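Long-range contact in De novo designed protein CA01 (Synthetic construct, PDB 5E6G), which is a computationally designed all-helical protein, made with strategies inspired by evolution, with no known natural function: residues Ile37-Leu41 with Arg126-Phe130. Numbering follows the deposited sequence.
Sequences ILKQL and RQLVF
Ile37 and Leu41 of helix 24-50 face Val129 and Phe130 of helix 121-130, where the axes of the two short segments come within 12.0 Å. Ile37, Leu41 and Val129 form the buried, packed part. Leu41 CD1 meets Val129 CG1 tip to tip at 4.1 Å. Helix 54-75 closes this side, with Tyr60 on Leu41 and Ala63 on Val129.

Phe130, Gln40 and Arg126 lie at the partly exposed margin. Ile37 CG2 lies 4.0 Å from Phe130 CE2, and Leu41 CD2 lies 4.0 Å from Phe130 CE1. Two aliphatic groups one helical turn apart thus meet the ring obliquely from the same side. With CG2 anti to the backbone N, Ile37 turns that methyl to the ring and sends CD1 along the other branch to the Arg126 backbone. The extended chain of Arg126 passes Ile37, whose CG1 sits over one guanidinium face, and ends at Gln40. NH1 gives the straighter bond to a lone pair of Gln40 OE1, 2.9 Å at 161°. NH2 reaches the same oxygen at 3.3 Å and a more bent angle. A leucine in place of Arg126 would probably leave Gln40 OE1 without both of its N-H donors and take away the flat group that lies against Ile37 CG1. The guanidinium meets a neutral amide here, so its charge is solvated by hydrogen bonds and not cancelled by an anion of the other segment.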
loop_
_atom_site.group_PDB
_atom_site.type_symbol
_atom_site.label_atom_id
_atom_site.label_comp_id
_atom_site.label_asym_id
_atom_site.label_seq_id
_atom_site.Cartn_x
_atom_site.Cartn_y
_atom_site.Cartn_z
ATOM N N ILE A 37 1.974 -8.560 3.889
ATOM C CA ILE A 37 2.836 -7.460 3.466
ATOM C C ILE A 37 3.276 -6.621 4.662
ATOM O O ILE A 37 4.448 -6.262 4.781
ATOM C CB ILE A 37 2.123 -6.554 2.432
ATOM C CG1 ILE A 37 2.080 -7.243 1.069
ATOM C CG2 ILE A 37 2.835 -5.207 2.292
ATOM C CD1 ILE A 37 1.166 -6.570 0.054
ATOM N N LEU A 38 2.328 -6.302 5.538
ATOM C CA LEU A 38 2.624 -5.542 6.747
ATOM C C LEU A 38 3.615 -6.296 7.625
ATOM O O LEU A 38 4.461 -5.692 8.281
ATOM C CB LEU A 38 1.342 -5.259 7.531
ATOM C CG LEU A 38 0.451 -4.145 6.979
ATOM C CD1 LEU A 38 -0.984 -4.327 7.448
ATOM C CD2 LEU A 38 0.985 -2.781 7.396
ATOM N N LYS A 39 3.500 -7.619 7.628
ATOM C CA LYS A 39 4.393 -8.468 8.405
ATOM C C LYS A 39 5.787 -8.450 7.789
ATOM O O LYS A 39 6.790 -8.350 8.495
ATOM C CB LYS A 39 3.852 -9.898 8.465
ATOM C CG LYS A 39 4.009 -10.574 9.818
ATOM C CD LYS A 39 3.138 -11.818 9.916
ATOM C CE LYS A 39 1.676 -11.470 10.168
ATOM N NZ LYS A 39 1.459 -10.923 11.536
ATOM N N GLN A 40 5.836 -8.538 6.464
ATOM C CA GLN A 40 7.092 -8.454 5.730
ATOM C C GLN A 40 7.760 -7.100 5.947
ATOM O O GLN A 40 8.969 -7.024 6.157
ATOM C CB GLN A 40 6.853 -8.689 4.237
ATOM C CG GLN A 40 6.438 -10.113 3.899
ATOM C CD GLN A 40 6.032 -10.280 2.448
ATOM O OE1 GLN A 40 5.591 -9.330 1.798
ATOM N NE2 GLN A 40 6.183 -11.494 1.929
ATOM N N LEU A 41 6.966 -6.035 5.904
ATOM C CA LEU A 41 7.487 -4.684 6.081
ATOM C C LEU A 41 8.072 -4.488 7.479
ATOM O O LEU A 41 9.049 -3.759 7.648
ATOM C CB LEU A 41 6.388 -3.649 5.819
ATOM C CG LEU A 41 5.979 -3.467 4.355
ATOM C CD1 LEU A 41 4.678 -2.684 4.248
ATOM C CD2 LEU A 41 7.080 -2.772 3.570
ATOM N N ARG A 126 0.663 -5.724 -3.580
ATOM C CA ARG A 126 2.115 -5.574 -3.576
ATOM C C ARG A 126 2.566 -4.355 -4.372
ATOM O O ARG A 126 3.322 -3.524 -3.871
ATOM C CB ARG A 126 2.782 -6.832 -4.131
ATOM C CG ARG A 126 2.607 -8.044 -3.241
ATOM C CD ARG A 126 3.649 -9.109 -3.515
ATOM N NE ARG A 126 3.591 -10.168 -2.511
ATOM C CZ ARG A 126 4.123 -10.078 -1.296
ATOM N NH1 ARG A 126 4.759 -8.974 -0.922
ATOM N NH2 ARG A 126 4.018 -11.092 -0.451
ATOM N N GLN A 127 2.096 -4.248 -5.608
ATOM C CA GLN A 127 2.494 -3.149 -6.479
ATOM C C GLN A 127 2.001 -1.800 -5.959
ATOM O O GLN A 127 2.655 -0.776 -6.155
ATOM C CB GLN A 127 1.977 -3.390 -7.897
ATOM C CG GLN A 127 2.683 -4.541 -8.597
ATOM C CD GLN A 127 2.127 -4.825 -9.974
ATOM O OE1 GLN A 127 1.692 -3.917 -10.682
ATOM N NE2 GLN A 127 2.134 -6.095 -10.361
ATOM N N LEU A 128 0.850 -1.804 -5.295
ATOM C CA LEU A 128 0.287 -0.581 -4.735
ATOM C C LEU A 128 1.193 -0.025 -3.641
ATOM O O LEU A 128 1.463 1.174 -3.590
ATOM C CB LEU A 128 -1.117 -0.843 -4.181
ATOM C CG LEU A 128 -1.842 0.338 -3.533
ATOM C CD1 LEU A 128 -2.215 1.380 -4.577
ATOM C CD2 LEU A 128 -3.074 -0.140 -2.779
ATOM N N VAL A 129 1.676 -0.911 -2.778
ATOM C CA VAL A 129 2.471 -0.508 -1.626
ATOM C C VAL A 129 3.939 -0.277 -1.989
ATOM O O VAL A 129 4.557 0.679 -1.517
ATOM C CB VAL A 129 2.379 -1.571 -0.501
ATOM C CG1 VAL A 129 3.321 -1.241 0.654
ATOM C CG2 VAL A 129 0.952 -1.677 0.003
ATOM N N PHE A 130 4.494 -1.144 -2.831
ATOM C CA PHE A 130 5.940 -1.161 -3.058
ATOM C C PHE A 130 6.413 -0.264 -4.198
ATOM O O PHE A 130 7.545 0.218 -4.168
ATOM C CB PHE A 130 6.409 -2.595 -3.315
ATOM C CG PHE A 130 6.503 -3.429 -2.068
ATOM C CD1 PHE A 130 7.618 -3.347 -1.252
ATOM C CD2 PHE A 130 5.479 -4.289 -1.710
ATOM C CE1 PHE A 130 7.710 -4.108 -0.104
ATOM C CE2 PHE A 130 5.566 -5.054 -0.563
ATOM C CZ PHE A 130 6.682 -4.963 0.241
#